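Local coordinates for putative iron binding protein (Bordetella pertussis Tohama I, PDB 1Y9U) that binds ferric iron through tyrosine side chains, probably as the periplasmic solute-binding protein of an iron uptake system, at residues S86-N91 against Y277-G282; L109-D114 against C191-A196. One frame throughout, in Å; residues are numbered along the deposited sequence.

Contact 1. Residues S86-N91 against Y277-G282; sequences SVVPAN and YPVRAG
Val87 lies against the side chain of Arg280, and its two methyls meet different parts of it. CG1 packs on the aliphatic root, 3.7 Å from both Arg280 CB and Arg280 CG, while Val87 CG2 approaches the guanidinium obliquely, 3.5 Å from Arg280 NH1. The arginine chain runs extended from CG to NE, carrying it past Val87 CG1, and a turn about the CD-NE bond (chi4 92°) then swings NH1 toward Val87 CG2. One residue back, Val279 points its CB at the other segment and uses a single methyl: CG2 sits 3.7 Å from Pro89 CD on the proline ring and 4.1 Å from Val88 CG1. Beside this apolar seam a water joins the two backbones, donating to Val87 O at 2.7 Å and accepting from Ala281 N at 2.9 Å, so that both peptide groups are served although they do not meet directly. In the periplasmic binding protein fold this is where the chain coming from helix 82-87 meets the chain leaving the short strand 277-278, which pairs with the long strand 100-112. The second shell fixes the arginine at both ends: its NH1 is hydrogen-bonded to Val262 O, and its backbone N to Gln267 OE1 on helix 264-273. That helix also packs on Val279 through Gln267. On the other segment, Val88 rests against Tyr100 of strand 100-112, and its carbonyl oxygen accepts a hydrogen bond from Arg93 NE.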
ATOM      1  N   SER A  86      -8.625  10.225 -15.685  1.00 11.34           N
ATOM      2  CA  SER A  86      -8.834  11.511 -15.055  1.00 11.82           C
ATOM      3  C   SER A  86      -8.936  11.436 -13.552  1.00 11.56           C
ATOM      4  O   SER A  86      -8.840  12.453 -12.898  1.00 13.09           O
ATOM      5  CB  SER A  86     -10.081  12.197 -15.619  1.00 11.38           C
ATOM      6  OG  SER A  86     -11.273  11.504 -15.303  1.00 11.17           O
ATOM      7  N   VAL A  87      -9.203  10.247 -13.010  1.00 11.85           N
ATOM      8  CA  VAL A  87      -9.272  10.037 -11.567  1.00 11.57           C
ATOM      9  C   VAL A  87      -7.921   9.642 -10.983  1.00 11.35           C
ATOM     10  O   VAL A  87      -7.502  10.177  -9.976  1.00 12.17           O
ATOM     11  CB  VAL A  87     -10.303   8.949 -11.189  1.00 11.89           C
ATOM     12  CG1 VAL A  87     -10.192   8.612  -9.703  1.00 11.84           C
ATOM     13  CG2 VAL A  87     -11.701   9.411 -11.536  1.00 12.54           C
ATOM     14  N   VAL A  88      -7.261   8.689 -11.602  1.00 10.60           N
ATOM     15  CA  VAL A  88      -6.023   8.138 -11.042  1.00 10.91           C
ATOM     16  C   VAL A  88      -4.840   8.962 -11.534  1.00 11.93           C
ATOM     17  O   VAL A  88      -4.641   9.076 -12.741  1.00 12.20           O
ATOM     18  CB  VAL A  88      -5.870   6.678 -11.473  1.00 10.59           C
ATOM     19  CG1 VAL A  88      -4.565   6.097 -10.937  1.00 11.25           C
ATOM     20  CG2 VAL A  88      -7.060   5.850 -10.988  1.00 10.86           C
ATOM     21  N   PRO A  89      -4.050   9.547 -10.635  1.00 12.32           N
ATOM     22  CA  PRO A  89      -2.874  10.316 -11.073  1.00 12.62           C
ATOM     23  C   PRO A  89      -1.942   9.481 -11.959  1.00 12.28           C
ATOM     24  O   PRO A  89      -1.830   8.272 -11.791  1.00 13.19           O
ATOM     25  CB  PRO A  89      -2.189  10.686  -9.750  1.00 13.07           C
ATOM     26  CG  PRO A  89      -3.290  10.731  -8.759  1.00 13.28           C
ATOM     27  CD  PRO A  89      -4.193   9.571  -9.163  1.00 12.98           C
ATOM     28  N   ALA A  90      -1.267  10.125 -12.904  1.00 12.42           N
ATOM     29  CA  ALA A  90      -0.445   9.437 -13.882  1.00 12.91           C
ATOM     30  C   ALA A  90       0.651   8.567 -13.249  1.00 12.69           C
ATOM     31  O   ALA A  90       0.948   7.487 -13.742  1.00 13.68           O
ATOM     32  CB  ALA A  90       0.176  10.449 -14.881  1.00 14.05           C
ATOM     33  N   ASN A  91       1.221   9.029 -12.142  1.00 12.23           N
ATOM     34  CA  ASN A  91       2.259   8.242 -11.480  1.00 12.52           C
ATOM     35  C   ASN A  91       1.750   6.965 -10.797  1.00 12.17           C
ATOM     36  O   ASN A  91       2.544   6.125 -10.378  1.00 12.51           O
ATOM     37  CB  ASN A  91       3.067   9.131 -10.519  1.00 12.32           C
ATOM     38  CG  ASN A  91       2.291   9.533  -9.289  1.00 12.75           C
ATOM     39  OD1 ASN A  91       1.143   9.957  -9.365  1.00 13.55           O
ATOM     40  ND2 ASN A  91       2.943   9.421  -8.123  1.00 14.41           N
ATOM     41  N   TYR A 277      -5.862   5.125   2.115  1.00  9.44           N
ATOM     42  CA  TYR A 277      -6.120   6.455   1.574  1.00  9.76           C
ATOM     43  C   TYR A 277      -6.667   6.281   0.165  1.00  9.48           C
ATOM     44  O   TYR A 277      -6.073   5.585  -0.639  1.00 10.14           O
ATOM     45  CB  TYR A 277      -4.824   7.283   1.597  1.00  9.90           C
ATOM     46  CG  TYR A 277      -5.046   8.793   1.619  1.00  9.53           C
ATOM     47  CD1 TYR A 277      -5.000   9.517   2.813  1.00 10.05           C
ATOM     48  CD2 TYR A 277      -5.316   9.491   0.447  1.00 10.44           C
ATOM     49  CE1 TYR A 277      -5.189  10.877   2.833  1.00 11.54           C
ATOM     50  CE2 TYR A 277      -5.540  10.863   0.470  1.00 10.66           C
ATOM     51  CZ  TYR A 277      -5.461  11.544   1.661  1.00 11.67           C
ATOM     52  OH  TYR A 277      -5.679  12.915   1.685  1.00 14.15           O
ATOM     53  N   PRO A 278      -7.787   6.923  -0.164  1.00  9.70           N
ATOM     54  CA  PRO A 278      -8.351   6.757  -1.505  1.00  9.98           C
ATOM     55  C   PRO A 278      -7.466   7.369  -2.576  1.00 10.16           C
ATOM     56  O   PRO A 278      -6.801   8.361  -2.343  1.00 11.14           O
ATOM     57  CB  PRO A 278      -9.690   7.482  -1.431  1.00 11.05           C
ATOM     58  CG  PRO A 278      -9.713   8.214  -0.170  1.00 12.72           C
ATOM     59  CD  PRO A 278      -8.573   7.830   0.678  1.00 10.67           C
ATOM     60  N   VAL A 279      -7.471   6.776  -3.755  1.00  9.76           N
ATOM     61  CA  VAL A 279      -6.744   7.378  -4.881  1.00  9.90           C
ATOM     62  C   VAL A 279      -7.448   8.619  -5.447  1.00 10.40           C
ATOM     63  O   VAL A 279      -6.800   9.535  -5.927  1.00 11.15           O
ATOM     64  CB  VAL A 279      -6.482   6.333  -6.012  1.00 11.02           C
ATOM     65  CG1 VAL A 279      -7.762   5.916  -6.741  1.00 11.49           C
ATOM     66  CG2 VAL A 279      -5.461   6.850  -6.998  1.00 12.57           C
ATOM     67  N   ARG A 280      -8.777   8.622  -5.411  1.00  9.33           N
ATOM     68  CA  ARG A 280      -9.567   9.701  -5.995  1.00  9.84           C
ATOM     69  C   ARG A 280      -9.547  10.912  -5.082  1.00 10.35           C
ATOM     70  O   ARG A 280      -9.811  10.794  -3.885  1.00 10.86           O
ATOM     71  CB  ARG A 280     -11.003   9.223  -6.179  1.00  9.70           C
ATOM     72  CG  ARG A 280     -11.947  10.226  -6.811  1.00  9.87           C
ATOM     73  CD  ARG A 280     -13.381   9.822  -6.667  1.00 10.12           C
ATOM     74  NE  ARG A 280     -14.292  10.764  -7.330  1.00  9.63           N
ATOM     75  CZ  ARG A 280     -14.721  10.667  -8.576  1.00 10.54           C
ATOM     76  NH1 ARG A 280     -14.392   9.647  -9.317  1.00 10.13           N
ATOM     77  NH2 ARG A 280     -15.502  11.624  -9.079  1.00 10.93           N
ATOM     78  N   ALA A 281      -9.259  12.091  -5.645  1.00 10.47           N
ATOM     79  CA  ALA A 281      -9.309  13.339  -4.889  1.00 10.96           C
ATOM     80  C   ALA A 281     -10.729  13.634  -4.378  1.00 11.35           C
ATOM     81  O   ALA A 281     -11.717  13.309  -5.044  1.00 11.15           O
ATOM     82  CB  ALA A 281      -8.843  14.498  -5.767  1.00 11.24           C
ATOM     83  N   GLY A 282     -10.832  14.287  -3.228  1.00 12.09           N
ATOM     84  CA  GLY A 282     -12.097  14.756  -2.727  1.00 12.76           C
ATOM     85  C   GLY A 282     -13.002  13.715  -2.136  1.00 12.57           C
ATOM     86  O   GLY A 282     -14.209  13.904  -2.062  1.00 15.43           O
TER
HETATM   87  O   HOH W   1      -8.523  12.068  -8.419  1.00 18.28           O

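Contact 2. Residues L109-D114 against C191-A196; sequences LYVEKD and CDIGLA
Tyr110 and Gly194 face each other as the hydrogen-bonded pair of an antiparallel strand pairing, Tyr110 N to Gly194 O at 2.8 Å and Gly194 N to Tyr110 O at 3.0 Å, flanked by the non-hydrogen-bonded pairs Leu109 with Leu195 and Val111 with Ile193, and a third bond, Glu112 N to Asp192 O at 2.9 Å, carries the pairing to the end of strand 100-112. Just before the partner strand, Cys191 is tied to Cys135 by a disulfide. On the face that carries Leu109, Val111, Ile193 and Leu195, the leucine at 109 does most of the reaching. Its CG stands opposite the backbone N (chi1 -163°), and from there CD1 passes 3.5 Å from Gly194 O and touches both Ile193 CB and Leu195 CD2. Val111 CG2 meets Ile193 CG2 at 4.2 Å on the same face. The tyrosine ring goes to the other face, where Ala196 CB sits over it in a CH-pi contact, 3.5 Å from the centroid and displaced toward the phenol end, with CZ the nearest atom at 3.2 Å. Tyr110 OH is hydrogen-bonded to Asn197 O, which fixes the far end of the ring, and Tyr200 and Val201 of helix 198-206 pack against it as well. Tyr200 is an iron ligand of this protein, though no iron is bound to this chain; the Tyr110 ring, held by the alanine methyl and the Asn197 carbonyl, probably acts as a second-shell support that helps to position it.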
ATOM      1  N   LEU A 109       5.999   7.329   9.946  1.00  8.43           N
ATOM      2  CA  LEU A 109       6.714   7.230  11.199  1.00  8.68           C
ATOM      3  C   LEU A 109       5.712   7.226  12.340  1.00  8.73           C
ATOM      4  O   LEU A 109       4.937   8.163  12.496  1.00  9.98           O
ATOM      5  CB  LEU A 109       7.668   8.407  11.358  1.00  8.83           C
ATOM      6  CG  LEU A 109       8.761   8.239  12.417  1.00  9.03           C
ATOM      7  CD1 LEU A 109       9.825   7.210  11.993  1.00  8.72           C
ATOM      8  CD2 LEU A 109       9.408   9.571  12.750  1.00  9.46           C
ATOM      9  N   TYR A 110       5.687   6.147  13.109  1.00  9.10           N
ATOM     10  CA  TYR A 110       4.968   6.139  14.379  1.00  8.70           C
ATOM     11  C   TYR A 110       5.850   6.818  15.395  1.00  8.73           C
ATOM     12  O   TYR A 110       7.046   6.555  15.412  1.00  8.77           O
ATOM     13  CB  TYR A 110       4.710   4.732  14.861  1.00  8.58           C
ATOM     14  CG  TYR A 110       3.787   3.849  14.030  1.00  7.58           C
ATOM     15  CD1 TYR A 110       3.251   4.243  12.807  1.00  7.91           C
ATOM     16  CD2 TYR A 110       3.458   2.565  14.500  1.00  7.90           C
ATOM     17  CE1 TYR A 110       2.441   3.380  12.075  1.00  7.70           C
ATOM     18  CE2 TYR A 110       2.647   1.722  13.786  1.00  8.70           C
ATOM     19  CZ  TYR A 110       2.113   2.140  12.583  1.00  7.77           C
ATOM     20  OH  TYR A 110       1.363   1.241  11.848  1.00  8.90           O
ATOM     21  N   VAL A 111       5.280   7.697  16.212  1.00  8.72           N
ATOM     22  CA  VAL A 111       6.036   8.529  17.136  1.00  9.44           C
ATOM     23  C   VAL A 111       5.353   8.518  18.492  1.00  9.85           C
ATOM     24  O   VAL A 111       4.136   8.688  18.565  1.00  9.38           O
ATOM     25  CB  VAL A 111       6.120   9.984  16.625  1.00 10.22           C
ATOM     26  CG1 VAL A 111       6.896  10.862  17.591  1.00 11.03           C
ATOM     27  CG2 VAL A 111       6.721  10.013  15.206  1.00 10.67           C
ATOM     28  N   GLU A 112       6.117   8.381  19.569  1.00  9.68           N
ATOM     29  CA  GLU A 112       5.557   8.497  20.911  1.00  9.89           C
ATOM     30  C   GLU A 112       4.737   9.781  20.974  1.00 10.19           C
ATOM     31  O   GLU A 112       5.188  10.825  20.495  1.00 10.39           O
ATOM     32  CB  GLU A 112       6.674   8.536  21.939  1.00 10.94           C
ATOM     33  CG  GLU A 112       6.246   8.173  23.350  1.00 11.45           C
ATOM     34  CD  GLU A 112       5.540   9.290  24.109  1.00 12.39           C
ATOM     35  OE1 GLU A 112       5.789  10.479  23.819  1.00 12.63           O
ATOM     36  OE2 GLU A 112       4.717   8.938  24.996  1.00 15.69           O
ATOM     37  N   LYS A 113       3.548   9.718  21.568  1.00 10.41           N
ATOM     38  CA  LYS A 113       2.565  10.770  21.380  1.00 10.95           C
ATOM     39  C   LYS A 113       3.011  12.179  21.787  1.00 11.21           C
ATOM     40  O   LYS A 113       2.525  13.150  21.229  1.00 12.47           O
ATOM     41  CB  LYS A 113       1.262  10.420  22.103  1.00 11.61           C
ATOM     42  CG  LYS A 113       1.403  10.407  23.627  1.00 12.70           C
ATOM     43  CD  LYS A 113       0.171   9.837  24.309  1.00 13.57           C
ATOM     44  CE  LYS A 113       0.309   9.797  25.826  1.00 14.54           C
ATOM     45  NZ  LYS A 113       0.280  11.170  26.427  1.00 18.28           N
ATOM     46  N   ASP A 114       3.924  12.284  22.735  1.00 11.04           N
ATOM     47  CA  ASP A 114       4.373  13.599  23.207  1.00 12.05           C
ATOM     48  C   ASP A 114       5.774  13.997  22.780  1.00 12.73           C
ATOM     49  O   ASP A 114       6.287  15.032  23.192  1.00 14.03           O
ATOM     50  CB  ASP A 114       4.294  13.653  24.728  1.00 12.94           C
ATOM     51  CG  ASP A 114       2.882  13.511  25.233  1.00 13.32           C
ATOM     52  OD1 ASP A 114       2.006  14.242  24.716  1.00 16.21           O
ATOM     53  OD2 ASP A 114       2.592  12.698  26.137  1.00 14.29           O
ATOM     54  N   CYS A 191      11.287   1.824  22.190  1.00 12.30           N
ATOM     55  CA  CYS A 191      11.669   2.773  21.158  1.00 11.89           C
ATOM     56  C   CYS A 191      10.786   4.007  21.214  1.00 11.65           C
ATOM     57  O   CYS A 191       9.737   4.008  21.865  1.00 12.10           O
ATOM     58  CB  CYS A 191      11.605   2.135  19.762  1.00 12.79           C
ATOM     59  SG  CYS A 191      10.066   1.260  19.420  1.00 13.70           S
ATOM     60  N   ASP A 192      11.221   5.079  20.572  1.00 10.67           N
ATOM     61  CA  ASP A 192      10.464   6.323  20.495  1.00 11.21           C
ATOM     62  C   ASP A 192       9.765   6.513  19.150  1.00 10.94           C
ATOM     63  O   ASP A 192       8.768   7.199  19.071  1.00 11.28           O
ATOM     64  CB  ASP A 192      11.371   7.534  20.766  1.00 12.59           C
ATOM     65  CG  ASP A 192      11.823   7.605  22.202  1.00 15.64           C
ATOM     66  OD1 ASP A 192      11.154   7.020  23.083  1.00 19.84           O
ATOM     67  OD2 ASP A 192      12.853   8.227  22.504  1.00 21.13           O
ATOM     68  N   ILE A 193      10.348   5.955  18.094  1.00  9.84           N
ATOM     69  CA  ILE A 193       9.838   6.106  16.737  1.00  9.46           C
ATOM     70  C   ILE A 193      10.025   4.805  15.969  1.00  8.72           C
ATOM     71  O   ILE A 193      10.805   3.947  16.355  1.00  9.20           O
ATOM     72  CB  ILE A 193      10.543   7.270  15.960  1.00  9.86           C
ATOM     73  CG1 ILE A 193      12.025   6.952  15.688  1.00 10.05           C
ATOM     74  CG2 ILE A 193      10.396   8.587  16.695  1.00 10.39           C
ATOM     75  CD1 ILE A 193      12.735   8.075  14.916  1.00 10.45           C
ATOM     76  N   GLY A 194       9.317   4.658  14.859  1.00  8.66           N
ATOM     77  CA  GLY A 194       9.549   3.520  13.975  1.00  8.93           C
ATOM     78  C   GLY A 194       8.800   3.665  12.685  1.00  8.54           C
ATOM     79  O   GLY A 194       7.858   4.436  12.618  1.00  9.00           O
ATOM     80  N   LEU A 195       9.197   2.914  11.671  1.00  8.87           N
ATOM     81  CA  LEU A 195       8.526   2.973  10.375  1.00  9.23           C
ATOM     82  C   LEU A 195       7.506   1.871  10.302  1.00  8.91           C
ATOM     83  O   LEU A 195       7.794   0.728  10.645  1.00  9.54           O
ATOM     84  CB  LEU A 195       9.516   2.781   9.217  1.00 10.21           C
ATOM     85  CG  LEU A 195      10.405   3.960   8.860  1.00 11.68           C
ATOM     86  CD1 LEU A 195      11.448   3.519   7.827  1.00 13.89           C
ATOM     87  CD2 LEU A 195       9.575   5.119   8.340  1.00 14.24           C
ATOM     88  N   ALA A 196       6.306   2.232   9.865  1.00  9.01           N
ATOM     89  CA  ALA A 196       5.186   1.310   9.770  1.00  8.62           C
ATOM     90  C   ALA A 196       4.078   1.971   8.958  1.00  8.28           C
ATOM     91  O   ALA A 196       4.083   3.181   8.743  1.00  8.89           O
ATOM     92  CB  ALA A 196       4.705   0.906  11.144  1.00  9.03           C
TER

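From the N terminus, the chain leaves helix 82-87 through the first segment of contact 1 and then enters strand 100-112, whose last residues open contact 2. A loop of 76 residues, about half of it helical, follows before 191-196 returns to close contact 2, just ahead of the iron-binding tyrosines Tyr199 and Tyr200. The chain then runs on to 277-282, which closes contact 1, so contact 2 is nested inside the larger loop. Their centres are 28 Å apart and they do not touch, yet strand 100-112 links them: it pairs with strand 193-197 in contact 2 and with strand 277-278, the start of the second segment of contact 1.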